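Local coordinates for meso-diaminopimelate dehydrogenase (Clostridium tetani, PDB 3WGY), which catalyses the reversible NADP-dependent oxidative deamination of meso-diaminopimelate at its D-amino acid centre, an activity here probably redirected toward other 2-oxo acids by the engineered substitutions, at residues P175-Q188 / F252-V266. The protein carries 6 engineered substitutions. Sequence-based numbering, arbitrary orientation.
Sequences PIKGALDKARSGEQ and FVIRSGNTQGGAKQV
Leu180 lays its CD2 methyl over one face of the Phe252 ring, a CH-pi contact 4.2 Å from the ring centroid and 22° off its normal, where helix 177-184 packs on a beta hairpin of the C-terminal domain. The hairpin pairs strand 249-258 with strand 264-273, and the helix axis runs at a slant to strand 252-258. With CG anti to the carbonyl carbon (chi1 -55°), Phe252 turns its ring toward the helix, against Leu180. There Pro175 CG adds a looser touch at CE1.

Next along the strand, the CD1 methyl of Ile254 reaches the helix between Ala183 CB, at 4.0 Å, and Arg184 CG. The extended Arg184 chain then carries its guanidinium obliquely to Phe252, their planes 79° apart. Its NH2 lies 3.1 Å from Phe252 CE2, but the charge is answered by a salt bridge to Glu268 on the neighbouring strand.

Past the helix end, side chains meet backbone. Val266 CG2 lies 3.6 Å from the Arg184 carbonyl oxygen, and the aliphatic part of Lys264 runs alongside Gly186, with CD 3.3 Å from its CA.

Behind this first shell, Phe147 of strand 142-147 touches Pro175, Ala179 and Leu180, and His145 touches Ala183. Antiparallel pairing of Gln265 and Val266 with a strand of the second subunit continues the sheet across the dimer interface, and the Lys264 backbone N donates there to OE1 of Glu274 of the second subunit. The polar link between the two segments is a water that bridges the junction, tying the helix end and the loop after it to the strand: it is hydrogen-bonded with the carbonyl oxygens of Ala183 and Glu187 and, at 2.5 Å, with Ser256 OG.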
# COMPACT_ATOMS: atom_id res chain seq x y z
N PRO B 175 7.21 19.42 1.66
CA PRO B 175 7.08 18.94 3.03
C PRO B 175 8.32 19.36 3.82
O PRO B 175 9.43 19.38 3.28
CB PRO B 175 7.00 17.42 2.86
CG PRO B 175 6.27 17.29 1.55
CD PRO B 175 6.96 18.33 0.70
N ILE B 176 8.14 19.72 5.08
CA ILE B 176 9.25 20.13 5.93
C ILE B 176 9.83 18.89 6.58
O ILE B 176 9.11 18.14 7.24
CB ILE B 176 8.76 21.11 7.02
CG1 ILE B 176 8.22 22.38 6.35
CG2 ILE B 176 9.89 21.45 7.97
CD1 ILE B 176 7.48 23.30 7.29
N LYS B 177 11.13 18.66 6.40
CA LYS B 177 11.76 17.47 6.96
C LYS B 177 11.46 17.27 8.44
O LYS B 177 11.22 16.15 8.88
CB LYS B 177 13.28 17.51 6.76
CG LYS B 177 13.93 16.15 7.02
CD LYS B 177 15.44 16.25 7.07
CE LYS B 177 16.08 14.86 7.07
NZ LYS B 177 15.57 13.98 8.16
N GLY B 178 11.48 18.36 9.20
CA GLY B 178 11.21 18.29 10.63
C GLY B 178 9.92 17.56 10.93
O GLY B 178 9.88 16.69 11.80
N ALA B 179 8.85 17.93 10.23
CA ALA B 179 7.55 17.30 10.43
C ALA B 179 7.58 15.84 9.98
O ALA B 179 6.98 14.97 10.62
CB ALA B 179 6.48 18.06 9.67
N LEU B 180 8.26 15.56 8.88
CA LEU B 180 8.32 14.19 8.38
C LEU B 180 9.02 13.31 9.40
O LEU B 180 8.54 12.22 9.72
CB LEU B 180 9.06 14.12 7.04
CG LEU B 180 8.32 14.58 5.78
CD1 LEU B 180 9.27 14.49 4.59
CD2 LEU B 180 7.07 13.72 5.54
N ASP B 181 10.15 13.79 9.93
CA ASP B 181 10.90 13.03 10.92
C ASP B 181 10.07 12.78 12.17
O ASP B 181 10.07 11.68 12.71
CB ASP B 181 12.19 13.76 11.30
CG ASP B 181 13.17 13.87 10.13
OD1 ASP B 181 12.82 13.48 9.00
OD2 ASP B 181 14.29 14.36 10.35
N LYS B 182 9.35 13.81 12.63
CA LYS B 182 8.52 13.66 13.81
C LYS B 182 7.38 12.69 13.55
O LYS B 182 7.04 11.88 14.40
CB LYS B 182 7.98 15.01 14.27
CG LYS B 182 9.07 15.98 14.74
CD LYS B 182 10.06 15.33 15.72
CE LYS B 182 11.13 14.52 14.98
NZ LYS B 182 11.98 13.68 15.87
N ALA B 183 6.78 12.77 12.36
CA ALA B 183 5.70 11.86 12.03
C ALA B 183 6.26 10.44 12.04
O ALA B 183 5.72 9.55 12.68
CB ALA B 183 5.14 12.19 10.65
N ARG B 184 7.37 10.25 11.33
CA ARG B 184 8.02 8.95 11.23
C ARG B 184 8.50 8.43 12.58
O ARG B 184 8.66 7.22 12.75
CB ARG B 184 9.20 9.01 10.27
CG ARG B 184 8.80 9.07 8.83
CD ARG B 184 9.96 9.57 7.99
NE ARG B 184 9.67 9.47 6.57
CZ ARG B 184 10.33 10.13 5.64
NH1 ARG B 184 11.32 10.94 5.98
NH2 ARG B 184 10.02 9.96 4.36
N SER B 185 8.77 9.33 13.51
CA SER B 185 9.19 8.89 14.83
C SER B 185 7.90 8.34 15.43
O SER B 185 6.83 8.53 14.86
CB SER B 185 9.72 10.06 15.66
OG SER B 185 8.68 10.94 16.03
N GLY B 186 7.97 7.68 16.57
CA GLY B 186 6.74 7.15 17.14
C GLY B 186 5.90 8.15 17.91
O GLY B 186 4.73 7.87 18.23
N GLU B 187 6.46 9.32 18.21
CA GLU B 187 5.74 10.33 18.99
C GLU B 187 4.52 10.90 18.28
O GLU B 187 4.62 11.47 17.19
CB GLU B 187 6.69 11.46 19.40
CG GLU B 187 7.01 12.44 18.30
CD GLU B 187 7.93 13.55 18.77
OE1 GLU B 187 9.13 13.28 18.98
OE2 GLU B 187 7.45 14.70 18.93
N GLN B 188 3.36 10.75 18.91
CA GLN B 188 2.12 11.26 18.34
C GLN B 188 2.01 12.77 18.48
O GLN B 188 2.52 13.35 19.43
CB GLN B 188 0.92 10.58 19.01
CG GLN B 188 0.31 9.43 18.20
CD GLN B 188 -0.72 8.62 18.98
OE1 GLN B 188 -0.38 7.94 19.96
NE2 GLN B 188 -1.98 8.69 18.56
N PHE B 252 3.70 11.86 0.85
CA PHE B 252 3.84 10.86 1.89
C PHE B 252 2.52 10.64 2.63
O PHE B 252 1.76 11.59 2.84
CB PHE B 252 4.88 11.32 2.93
CG PHE B 252 6.21 11.65 2.36
CD1 PHE B 252 6.42 12.86 1.70
CD2 PHE B 252 7.27 10.75 2.46
CE1 PHE B 252 7.67 13.16 1.14
CE2 PHE B 252 8.51 11.04 1.90
CZ PHE B 252 8.71 12.25 1.24
N VAL B 253 2.25 9.39 2.98
CA VAL B 253 1.08 9.04 3.76
C VAL B 253 1.63 8.22 4.92
O VAL B 253 2.08 7.09 4.74
CB VAL B 253 0.06 8.20 2.98
CG1 VAL B 253 -1.10 7.83 3.89
CG2 VAL B 253 -0.46 9.00 1.79
N ILE B 254 1.58 8.79 6.12
CA ILE B 254 2.11 8.13 7.30
C ILE B 254 1.12 7.86 8.42
O ILE B 254 0.40 8.76 8.85
CB ILE B 254 3.26 8.97 7.88
CG1 ILE B 254 4.36 9.13 6.83
CG2 ILE B 254 3.77 8.34 9.15
CD1 ILE B 254 5.41 10.14 7.21
N ARG B 255 1.07 6.62 8.89
CA ARG B 255 0.17 6.29 9.99
C ARG B 255 1.04 6.01 11.19
O ARG B 255 1.84 5.06 11.19
CB ARG B 255 -0.70 5.06 9.67
CG ARG B 255 -1.70 4.69 10.79
CD ARG B 255 -2.83 5.72 10.94
NE ARG B 255 -3.81 5.33 11.97
CZ ARG B 255 -4.83 6.09 12.35
NH1 ARG B 255 -5.03 7.28 11.80
NH2 ARG B 255 -5.67 5.65 13.29
N SER B 256 0.90 6.86 12.19
CA SER B 256 1.65 6.72 13.42
C SER B 256 0.66 6.22 14.45
O SER B 256 -0.23 6.96 14.88
CB SER B 256 2.23 8.06 13.87
OG SER B 256 2.92 7.91 15.09
N GLY B 257 0.80 4.96 14.83
CA GLY B 257 -0.11 4.41 15.81
C GLY B 257 0.67 3.88 16.98
O GLY B 257 1.89 3.79 16.96
N ASN B 258 -0.05 3.53 18.03
CA ASN B 258 0.58 2.98 19.21
C ASN B 258 -0.11 1.66 19.50
O ASN B 258 -1.31 1.52 19.28
CB ASN B 258 0.41 3.94 20.39
CG ASN B 258 -1.01 4.46 20.53
OD1 ASN B 258 -1.46 5.28 19.73
ND2 ASN B 258 -1.72 3.97 21.53
N THR B 259 0.65 0.68 19.96
CA THR B 259 0.05 -0.60 20.29
C THR B 259 -0.78 -0.33 21.53
O THR B 259 -1.13 0.81 21.82
CB THR B 259 1.10 -1.66 20.63
OG1 THR B 259 1.80 -1.27 21.82
CG2 THR B 259 2.08 -1.81 19.49
N GLN B 260 -1.10 -1.38 22.28
CA GLN B 260 -1.90 -1.18 23.47
C GLN B 260 -1.01 -0.82 24.68
O GLN B 260 -1.44 -0.10 25.58
CB GLN B 260 -2.73 -2.45 23.74
CG GLN B 260 -3.63 -2.85 22.56
CD GLN B 260 -2.87 -3.26 21.30
OE1 GLN B 260 -2.27 -4.34 21.25
NE2 GLN B 260 -2.88 -2.40 20.29
N GLY B 261 0.23 -1.30 24.66
CA GLY B 261 1.14 -1.00 25.75
C GLY B 261 2.01 0.22 25.52
O GLY B 261 2.88 0.52 26.34
N GLY B 262 1.79 0.92 24.41
CA GLY B 262 2.58 2.11 24.13
C GLY B 262 3.68 1.91 23.09
O GLY B 262 4.50 2.80 22.87
N ALA B 263 3.71 0.74 22.46
CA ALA B 263 4.72 0.48 21.44
C ALA B 263 4.40 1.33 20.22
O ALA B 263 3.24 1.46 19.83
CB ALA B 263 4.72 -0.99 21.07
N LYS B 264 5.43 1.92 19.61
CA LYS B 264 5.24 2.78 18.45
C LYS B 264 5.26 1.99 17.14
O LYS B 264 6.26 1.38 16.79
CB LYS B 264 6.34 3.85 18.42
CG LYS B 264 6.40 4.71 19.69
CD LYS B 264 7.71 5.48 19.77
CE LYS B 264 7.75 6.44 20.96
NZ LYS B 264 6.84 7.61 20.81
N GLN B 265 4.15 2.02 16.42
CA GLN B 265 4.06 1.30 15.15
C GLN B 265 3.84 2.33 14.05
O GLN B 265 2.88 3.10 14.09
CB GLN B 265 2.89 0.32 15.19
CG GLN B 265 2.78 -0.45 16.51
CD GLN B 265 3.70 -1.66 16.59
OE1 GLN B 265 4.92 -1.55 16.46
NE2 GLN B 265 3.11 -2.83 16.83
N VAL B 266 4.73 2.36 13.06
CA VAL B 266 4.60 3.32 11.97
C VAL B 266 4.58 2.70 10.58
O VAL B 266 5.46 1.90 10.23
CB VAL B 266 5.73 4.38 12.01
CG1 VAL B 266 5.49 5.44 10.94
CG2 VAL B 266 5.83 5.01 13.40
O HOH W 1 4.37 10.00 15.10